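Long-range contacts in SmhB (Serratia marcescens, PDB 6ZZ5), which is one component of the tripartite alpha-pore-forming toxin Smh, which probably permeabilises target membranes, and is in its soluble form here: residues 193-198 against 215-220; 232-237 against 352-357. All coordinates share one frame; numbering follows the deposited sequence.

Contact 1 of 2, residues 193-198 against 215-220; sequences VTAIGA and GIAMMT
Met218 turns CG beside its own backbone N (chi1 -51°) and then bends at the sulfur bond (chi3 70°), which lays CE next to Thr194. The two side chains run side by side in the same direction. CE of Met218 lies 3.9 Å from CG2 of Thr194. The chi1 of Thr194 puts OG1 between its backbone N and carbonyl carbon, where it hydrogen-bonds to Val339 O. Its methyl is left for the methionine. Ile196 and Ile216 meet at a slant on the same face, CG1 of Ile196 at 4.1 Å from CG2 of Ile216.

The backbones form antiparallel strands. Val193 and Met219 make a hydrogen-bonded pair. Val193 N to Met219 O is 2.9 Å, with a nearly straight N-H...O angle (173°). The return bond, Met219 N to Val193 O, is 2.8 Å. Ala195 and Ala217 repeat the pattern, with Ala217 N 2.9 Å from Ala195 O and Ala195 N 3.0 Å from Ala217 O. Gly197 N adds a last bond to Gly215 O, at 2.8 Å. Between these pairs CA-H groups also approach carbonyls, as Thr194 CA does Ala217 O at 3.2 Å.

The face with Thr194, Ile196, Ile216 and Met218 packs on helices 4-30 and 156-184. Ala195, Ala217 and Met219 on the other face touch helix 349-359. These are the central strands of a small mixed sheet, consistent with the beta-tongue of ClyA-like toxins. The chemistry is backbone polarity satisfied within the sheet and two largely apolar faces turned to helices, which suits a hydrophobic hairpin kept buried in the soluble toxin.

Contact 2 of 2, residues 232-237 against 352-357; sequences VLDKSL and FVKRLA
Val353 overlaps the end of Leu237 and reaches on to the backbone of Asp234. Its two methyls divide the work. CG2 meets CD1 of Leu237 at 3.5 Å, tighter than usual for two carbons, and the two side chains cross at about a right angle. CG1 is anti to the backbone N of Val353 (chi1 170°) and rests against the other helix, 3.9 Å from Asp234 N. The same methyl lies 4.0 Å from Asp234 CB.

Asp234 fills the middle of the contact. Its CA is 5.7 Å from that of Lys354, and its CB faces the methyl of Ala357 at 4.3 Å. The carboxylate lies by the side chain of Lys354. OD1 lies 3.5 Å from CB of Lys354 and follows the start of that chain, with CG and CD also near. The ammonium does not close on it: OD1 to NZ of Lys354 is 5.7 Å. The charges are opposite but not in contact. They may attract weakly across this distance.

The helix axes approach to 8.9 Å and run roughly antiparallel, at 150°. Helix 230-245 has a second neighbour: Leu233 and Leu237 also touch helix 156-184. The contact thus joins the C-terminal helix 349-359 to the helix 230-245 that follows strand 227-228. No hydrogen bond spans the two segments, so their grip is apolar on the inner side, with an aspartate and a lysine, opposite in charge but apart, toward the solvent.

How the contacts relate
From the N terminus, the chain passes through long helices before reaching strand 191-196. Contact 1 closes the first loop: 16 residues of irregular chain, with 206-207 not modelled, lead back to strand 216-221. The chain then enters helix 230-245, which opens contact 2. Its loop spans 114 residues, mostly helical, and closes near the C terminus at helix 349-359. The loops are in series and neither nest nor cross. Even so, the contacts touch, with centres about 10 Å apart. Ala217 CB lies 3.4 Å from Val353 CG2, and Phe352 and Leu356 pack on Ala195 and Met219. Together they tie the central strands of the sheet to helices 230-245 and 349-359.

Contact 1 of 2, residues 193-198 against 215-220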
ATOM      1  N   VAL A 193       4.176 -13.094  -2.024  1.00 17.66           N
ATOM      2  CA  VAL A 193       4.304 -13.518  -3.445  1.00 22.59           C
ATOM      3  C   VAL A 193       3.287 -12.716  -4.255  1.00 21.05           C
ATOM      4  O   VAL A 193       2.077 -12.677  -3.804  1.00 20.03           O
ATOM      5  CB  VAL A 193       4.008 -15.016  -3.590  1.00 25.52           C
ATOM      6  CG1 VAL A 193       4.133 -15.434  -5.045  1.00 26.27           C
ATOM      7  CG2 VAL A 193       4.933 -15.842  -2.712  1.00 30.96           C
ATOM      8  N   THR A 194       3.683 -12.226  -5.421  1.00 18.96           N
ATOM      9  CA  THR A 194       2.839 -11.305  -6.220  1.00 19.19           C
ATOM     10  C   THR A 194       2.842 -11.764  -7.663  1.00 18.37           C
ATOM     11  O   THR A 194       3.776 -12.473  -8.120  1.00 22.07           O
ATOM     12  CB  THR A 194       3.254  -9.824  -6.098  1.00 18.29           C
ATOM     13  OG1 THR A 194       4.531  -9.603  -6.693  1.00 20.64           O
ATOM     14  CG2 THR A 194       3.346  -9.380  -4.671  1.00 20.88           C
ATOM     15  N   ALA A 195       1.747 -11.413  -8.335  1.00 16.05           N
ATOM     16  CA  ALA A 195       1.542 -11.725  -9.739  1.00 16.20           C
ATOM     17  C   ALA A 195       0.600 -10.694 -10.313  1.00 15.65           C
ATOM     18  O   ALA A 195      -0.249 -10.143  -9.553  1.00 19.07           O
ATOM     19  CB  ALA A 195       1.006 -13.122  -9.890  1.00 16.95           C
ATOM     20  N   ILE A 196       0.882 -10.338 -11.550  1.00 17.52           N
ATOM     21  CA  ILE A 196       0.074  -9.350 -12.312  1.00 17.21           C
ATOM     22  C   ILE A 196      -0.517 -10.025 -13.539  1.00 18.98           C
ATOM     23  O   ILE A 196       0.205 -10.735 -14.238  1.00 20.70           O
ATOM     24  CB  ILE A 196       1.004  -8.168 -12.646  1.00 19.72           C
ATOM     25  CG1 ILE A 196       1.310  -7.385 -11.361  1.00 19.28           C
ATOM     26  CG2 ILE A 196       0.363  -7.277 -13.708  1.00 19.03           C
ATOM     27  CD1 ILE A 196       2.579  -6.575 -11.431  1.00 23.84           C
ATOM     28  N   GLY A 197      -1.800  -9.805 -13.824  1.00 19.22           N
ATOM     29  CA  GLY A 197      -2.405 -10.409 -15.015  1.00 19.38           C
ATOM     30  C   GLY A 197      -3.710  -9.719 -15.373  1.00 16.39           C
ATOM     31  O   GLY A 197      -4.167  -8.855 -14.627  1.00 16.53           O
ATOM     32  N   ALA A 198      -4.345 -10.172 -16.440  1.00 16.85           N
ATOM     33  CA  ALA A 198      -5.582  -9.542 -16.954  1.00 17.70           C
ATOM     34  C   ALA A 198      -6.719  -9.628 -15.933  1.00 17.95           C
ATOM     35  O   ALA A 198      -6.882 -10.649 -15.261  1.00 20.49           O
ATOM     36  CB  ALA A 198      -5.955 -10.136 -18.283  1.00 21.81           C
ATOM     37  N   GLY A 215      -4.879  -5.648 -11.988  1.00 15.03           N
ATOM     38  CA  GLY A 215      -4.991  -7.120 -12.048  1.00 19.55           C
ATOM     39  C   GLY A 215      -3.887  -7.751 -11.251  1.00 16.47           C
ATOM     40  O   GLY A 215      -2.871  -8.102 -11.857  1.00 15.82           O
ATOM     41  N   ILE A 216      -4.050  -7.791  -9.932  1.00 15.19           N
ATOM     42  CA  ILE A 216      -2.986  -8.218  -8.989  1.00 16.71           C
ATOM     43  C   ILE A 216      -3.456  -9.363  -8.116  1.00 16.88           C
ATOM     44  O   ILE A 216      -4.631  -9.412  -7.710  1.00 17.71           O
ATOM     45  CB  ILE A 216      -2.465  -7.050  -8.132  1.00 16.21           C
ATOM     46  CG1 ILE A 216      -3.531  -6.429  -7.233  1.00 19.14           C
ATOM     47  CG2 ILE A 216      -1.827  -6.021  -9.045  1.00 18.11           C
ATOM     48  CD1 ILE A 216      -2.974  -5.535  -6.184  1.00 18.23           C
ATOM     49  N   ALA A 217      -2.504 -10.208  -7.795  1.00 16.33           N
ATOM     50  CA  ALA A 217      -2.633 -11.231  -6.741  1.00 20.46           C
ATOM     51  C   ALA A 217      -1.472 -11.036  -5.763  1.00 19.75           C
ATOM     52  O   ALA A 217      -0.304 -10.777  -6.194  1.00 17.42           O
ATOM     53  CB  ALA A 217      -2.635 -12.602  -7.332  1.00 21.61           C
ATOM     54  N   MET A 218      -1.816 -11.109  -4.490  1.00 18.41           N
ATOM     55  CA  MET A 218      -0.814 -11.184  -3.422  1.00 20.21           C
ATOM     56  C   MET A 218      -1.180 -12.381  -2.536  1.00 21.62           C
ATOM     57  O   MET A 218      -2.342 -12.550  -2.092  1.00 22.25           O
ATOM     58  CB  MET A 218      -0.767  -9.872  -2.641  1.00 15.35           C
ATOM     59  CG  MET A 218      -0.619  -8.617  -3.541  1.00 14.81           C
ATOM     60  SD  MET A 218      -0.313  -7.122  -2.619  1.00 19.81           S
ATOM     61  CE  MET A 218       1.339  -7.356  -1.993  1.00 15.96           C
ATOM     62  N   MET A 219      -0.174 -13.163  -2.258  1.00 17.96           N
ATOM     63  CA  MET A 219      -0.302 -14.394  -1.483  1.00 19.84           C
ATOM     64  C   MET A 219       0.870 -14.446  -0.530  1.00 19.48           C
ATOM     65  O   MET A 219       1.733 -13.592  -0.622  1.00 23.59           O
ATOM     66  CB  MET A 219      -0.329 -15.574  -2.462  1.00 25.73           C
ATOM     67  CG  MET A 219      -1.613 -15.581  -3.245  1.00 31.11           C
ATOM     68  SD  MET A 219      -1.438 -16.398  -4.792  1.00 36.63           S
ATOM     69  CE  MET A 219      -0.327 -15.256  -5.631  1.00 31.29           C
ATOM     70  N   THR A 220       0.866 -15.400   0.383  1.00 25.28           N
ATOM     71  CA  THR A 220       1.948 -15.627   1.366  1.00 22.95           C
ATOM     72  C   THR A 220       2.682 -16.925   1.010  1.00 26.78           C
ATOM     73  O   THR A 220       2.105 -17.835   0.380  1.00 27.72           O
ATOM     74  CB  THR A 220       1.388 -15.677   2.797  1.00 25.45           C
ATOM     75  OG1 THR A 220       0.395 -16.696   2.834  1.00 23.23           O
ATOM     76  CG2 THR A 220       0.833 -14.344   3.225  1.00 23.09           C
TER

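Contact 2 of 2, residues 232-237 against 352-357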
ATOM      1  N   VAL A 232      -8.428 -18.279  -0.834  1.00 29.48           N
ATOM      2  CA  VAL A 232      -9.159 -17.087  -0.319  1.00 26.57           C
ATOM      3  C   VAL A 232      -9.340 -16.117  -1.490  1.00 25.84           C
ATOM      4  O   VAL A 232     -10.452 -15.667  -1.790  1.00 23.62           O
ATOM      5  CB  VAL A 232      -8.375 -16.431   0.834  1.00 30.45           C
ATOM      6  CG1 VAL A 232      -9.026 -15.120   1.240  1.00 28.81           C
ATOM      7  CG2 VAL A 232      -8.240 -17.363   2.039  1.00 35.93           C
ATOM      8  N   LEU A 233      -8.250 -15.818  -2.180  1.00 24.72           N
ATOM      9  CA  LEU A 233      -8.200 -14.673  -3.108  1.00 23.64           C
ATOM     10  C   LEU A 233      -8.956 -15.018  -4.383  1.00 20.43           C
ATOM     11  O   LEU A 233      -9.574 -14.085  -5.027  1.00 26.61           O
ATOM     12  CB  LEU A 233      -6.736 -14.316  -3.362  1.00 25.85           C
ATOM     13  CG  LEU A 233      -6.516 -13.075  -4.225  1.00 27.17           C
ATOM     14  CD1 LEU A 233      -7.265 -11.870  -3.703  1.00 23.66           C
ATOM     15  CD2 LEU A 233      -5.042 -12.761  -4.341  1.00 33.38           C
ATOM     16  N   ASP A 234      -8.954 -16.298  -4.735  1.00 25.88           N
ATOM     17  CA  ASP A 234      -9.599 -16.831  -5.963  1.00 25.10           C
ATOM     18  C   ASP A 234     -11.084 -16.427  -6.013  1.00 23.66           C
ATOM     19  O   ASP A 234     -11.575 -16.131  -7.137  1.00 21.93           O
ATOM     20  CB  ASP A 234      -9.375 -18.332  -6.037  1.00 31.70           C
ATOM     21  CG  ASP A 234     -10.252 -19.100  -7.018  1.00 40.59           C
ATOM     22  OD1 ASP A 234     -10.163 -18.839  -8.233  1.00 38.31           O
ATOM     23  OD2 ASP A 234     -10.973 -19.982  -6.569  1.00 53.64           O
ATOM     24  N   LYS A 235     -11.804 -16.360  -4.908  1.00 21.15           N
ATOM     25  CA  LYS A 235     -13.278 -16.071  -4.977  1.00 23.41           C
ATOM     26  C   LYS A 235     -13.535 -14.691  -5.592  1.00 20.14           C
ATOM     27  O   LYS A 235     -14.284 -14.598  -6.552  1.00 20.43           O
ATOM     28  CB  LYS A 235     -13.883 -16.088  -3.566  1.00 27.72           C
ATOM     29  CG  LYS A 235     -13.990 -17.478  -2.967  1.00 39.01           C
ATOM     30  CD  LYS A 235     -14.890 -18.361  -3.808  1.00 55.03           C
ATOM     31  CE  LYS A 235     -15.162 -19.722  -3.210  1.00 74.97           C
ATOM     32  NZ  LYS A 235     -13.902 -20.389  -2.795  1.00 70.08           N
ATOM     33  N   SER A 236     -12.864 -13.662  -5.090  1.00 19.23           N
ATOM     34  CA  SER A 236     -13.071 -12.274  -5.567  1.00 19.89           C
ATOM     35  C   SER A 236     -12.468 -12.080  -6.956  1.00 19.76           C
ATOM     36  O   SER A 236     -13.096 -11.418  -7.751  1.00 18.98           O
ATOM     37  CB  SER A 236     -12.601 -11.263  -4.539  1.00 21.59           C
ATOM     38  OG  SER A 236     -11.206 -11.300  -4.235  1.00 21.90           O
ATOM     39  N   LEU A 237     -11.288 -12.628  -7.253  1.00 19.78           N
ATOM     40  CA  LEU A 237     -10.699 -12.467  -8.628  1.00 19.27           C
ATOM     41  C   LEU A 237     -11.611 -13.137  -9.663  1.00 16.90           C
ATOM     42  O   LEU A 237     -11.825 -12.574 -10.714  1.00 20.53           O
ATOM     43  CB  LEU A 237      -9.307 -13.099  -8.679  1.00 19.04           C
ATOM     44  CG  LEU A 237      -8.257 -12.547  -7.754  1.00 18.57           C
ATOM     45  CD1 LEU A 237      -6.926 -13.249  -8.023  1.00 23.84           C
ATOM     46  CD2 LEU A 237      -8.106 -11.038  -7.896  1.00 17.85           C
ATOM     47  N   PHE A 352      -4.670 -17.717 -13.206  1.00 23.86           N
ATOM     48  CA  PHE A 352      -3.363 -18.003 -12.567  1.00 21.94           C
ATOM     49  C   PHE A 352      -3.569 -18.359 -11.087  1.00 23.58           C
ATOM     50  O   PHE A 352      -2.991 -19.317 -10.589  1.00 23.42           O
ATOM     51  CB  PHE A 352      -2.476 -16.764 -12.628  1.00 21.98           C
ATOM     52  CG  PHE A 352      -1.109 -16.979 -12.048  1.00 23.90           C
ATOM     53  CD1 PHE A 352      -0.131 -17.651 -12.782  1.00 25.75           C
ATOM     54  CD2 PHE A 352      -0.794 -16.447 -10.795  1.00 23.56           C
ATOM     55  CE1 PHE A 352       1.134 -17.837 -12.232  1.00 27.00           C
ATOM     56  CE2 PHE A 352       0.476 -16.603 -10.271  1.00 24.00           C
ATOM     57  CZ  PHE A 352       1.428 -17.323 -10.986  1.00 24.81           C
ATOM     58  N   VAL A 353      -4.362 -17.557 -10.383  1.00 20.99           N
ATOM     59  CA  VAL A 353      -4.634 -17.790  -8.947  1.00 21.43           C
ATOM     60  C   VAL A 353      -5.460 -19.065  -8.795  1.00 22.20           C
ATOM     61  O   VAL A 353      -5.179 -19.823  -7.850  1.00 22.36           O
ATOM     62  CB  VAL A 353      -5.254 -16.544  -8.297  1.00 21.84           C
ATOM     63  CG1 VAL A 353      -5.769 -16.851  -6.901  1.00 25.22           C
ATOM     64  CG2 VAL A 353      -4.239 -15.410  -8.283  1.00 21.96           C
ATOM     65  N   LYS A 354      -6.400 -19.336  -9.699  1.00 24.16           N
ATOM     66  CA  LYS A 354      -7.201 -20.580  -9.603  1.00 28.56           C
ATOM     67  C   LYS A 354      -6.268 -21.790  -9.721  1.00 28.76           C
ATOM     68  O   LYS A 354      -6.371 -22.700  -8.896  1.00 26.95           O
ATOM     69  CB  LYS A 354      -8.313 -20.597 -10.633  1.00 30.72           C
ATOM     70  CG  LYS A 354      -9.346 -21.708 -10.470  1.00 36.70           C
ATOM     71  CD  LYS A 354     -10.614 -21.315 -11.239  1.00 47.94           C
ATOM     72  CE  LYS A 354     -11.210 -22.431 -12.063  1.00 69.94           C
ATOM     73  NZ  LYS A 354     -11.979 -23.353 -11.200  1.00 88.55           N
ATOM     74  N   ARG A 355      -5.308 -21.778 -10.634  1.00 30.01           N
ATOM     75  CA  ARG A 355      -4.311 -22.884 -10.752  1.00 28.63           C
ATOM     76  C   ARG A 355      -3.500 -23.013  -9.474  1.00 27.29           C
ATOM     77  O   ARG A 355      -3.268 -24.130  -9.054  1.00 34.14           O
ATOM     78  CB  ARG A 355      -3.397 -22.668 -11.949  1.00 28.19           C
ATOM     79  CG  ARG A 355      -4.099 -23.004 -13.256  1.00 34.01           C
ATOM     80  CD  ARG A 355      -3.479 -22.253 -14.403  1.00 39.97           C
ATOM     81  NE  ARG A 355      -4.280 -22.356 -15.598  1.00 45.97           N
ATOM     82  CZ  ARG A 355      -4.083 -23.221 -16.570  1.00 45.36           C
ATOM     83  NH1 ARG A 355      -3.070 -24.078 -16.533  1.00 48.63           N
ATOM     84  NH2 ARG A 355      -4.897 -23.195 -17.609  1.00 49.15           N
ATOM     85  N   LEU A 356      -3.107 -21.916  -8.845  1.00 29.16           N
ATOM     86  CA  LEU A 356      -2.397 -21.961  -7.543  1.00 28.39           C
ATOM     87  C   LEU A 356      -3.317 -22.481  -6.450  1.00 27.22           C
ATOM     88  O   LEU A 356      -2.862 -23.229  -5.622  1.00 35.33           O
ATOM     89  CB  LEU A 356      -1.884 -20.568  -7.168  1.00 30.54           C
ATOM     90  CG  LEU A 356      -0.609 -20.143  -7.865  1.00 32.05           C
ATOM     91  CD1 LEU A 356      -0.149 -18.803  -7.298  1.00 31.89           C
ATOM     92  CD2 LEU A 356       0.470 -21.210  -7.696  1.00 36.03           C
ATOM     93  N   ALA A 357      -4.577 -22.065  -6.426  1.00 32.17           N
ATOM     94  CA  ALA A 357      -5.566 -22.520  -5.418  1.00 30.54           C
ATOM     95  C   ALA A 357      -5.660 -24.039  -5.514  1.00 33.42           C
ATOM     96  O   ALA A 357      -5.639 -24.689  -4.434  1.00 44.59           O
ATOM     97  CB  ALA A 357      -6.903 -21.862  -5.610  1.00 30.59           C
TER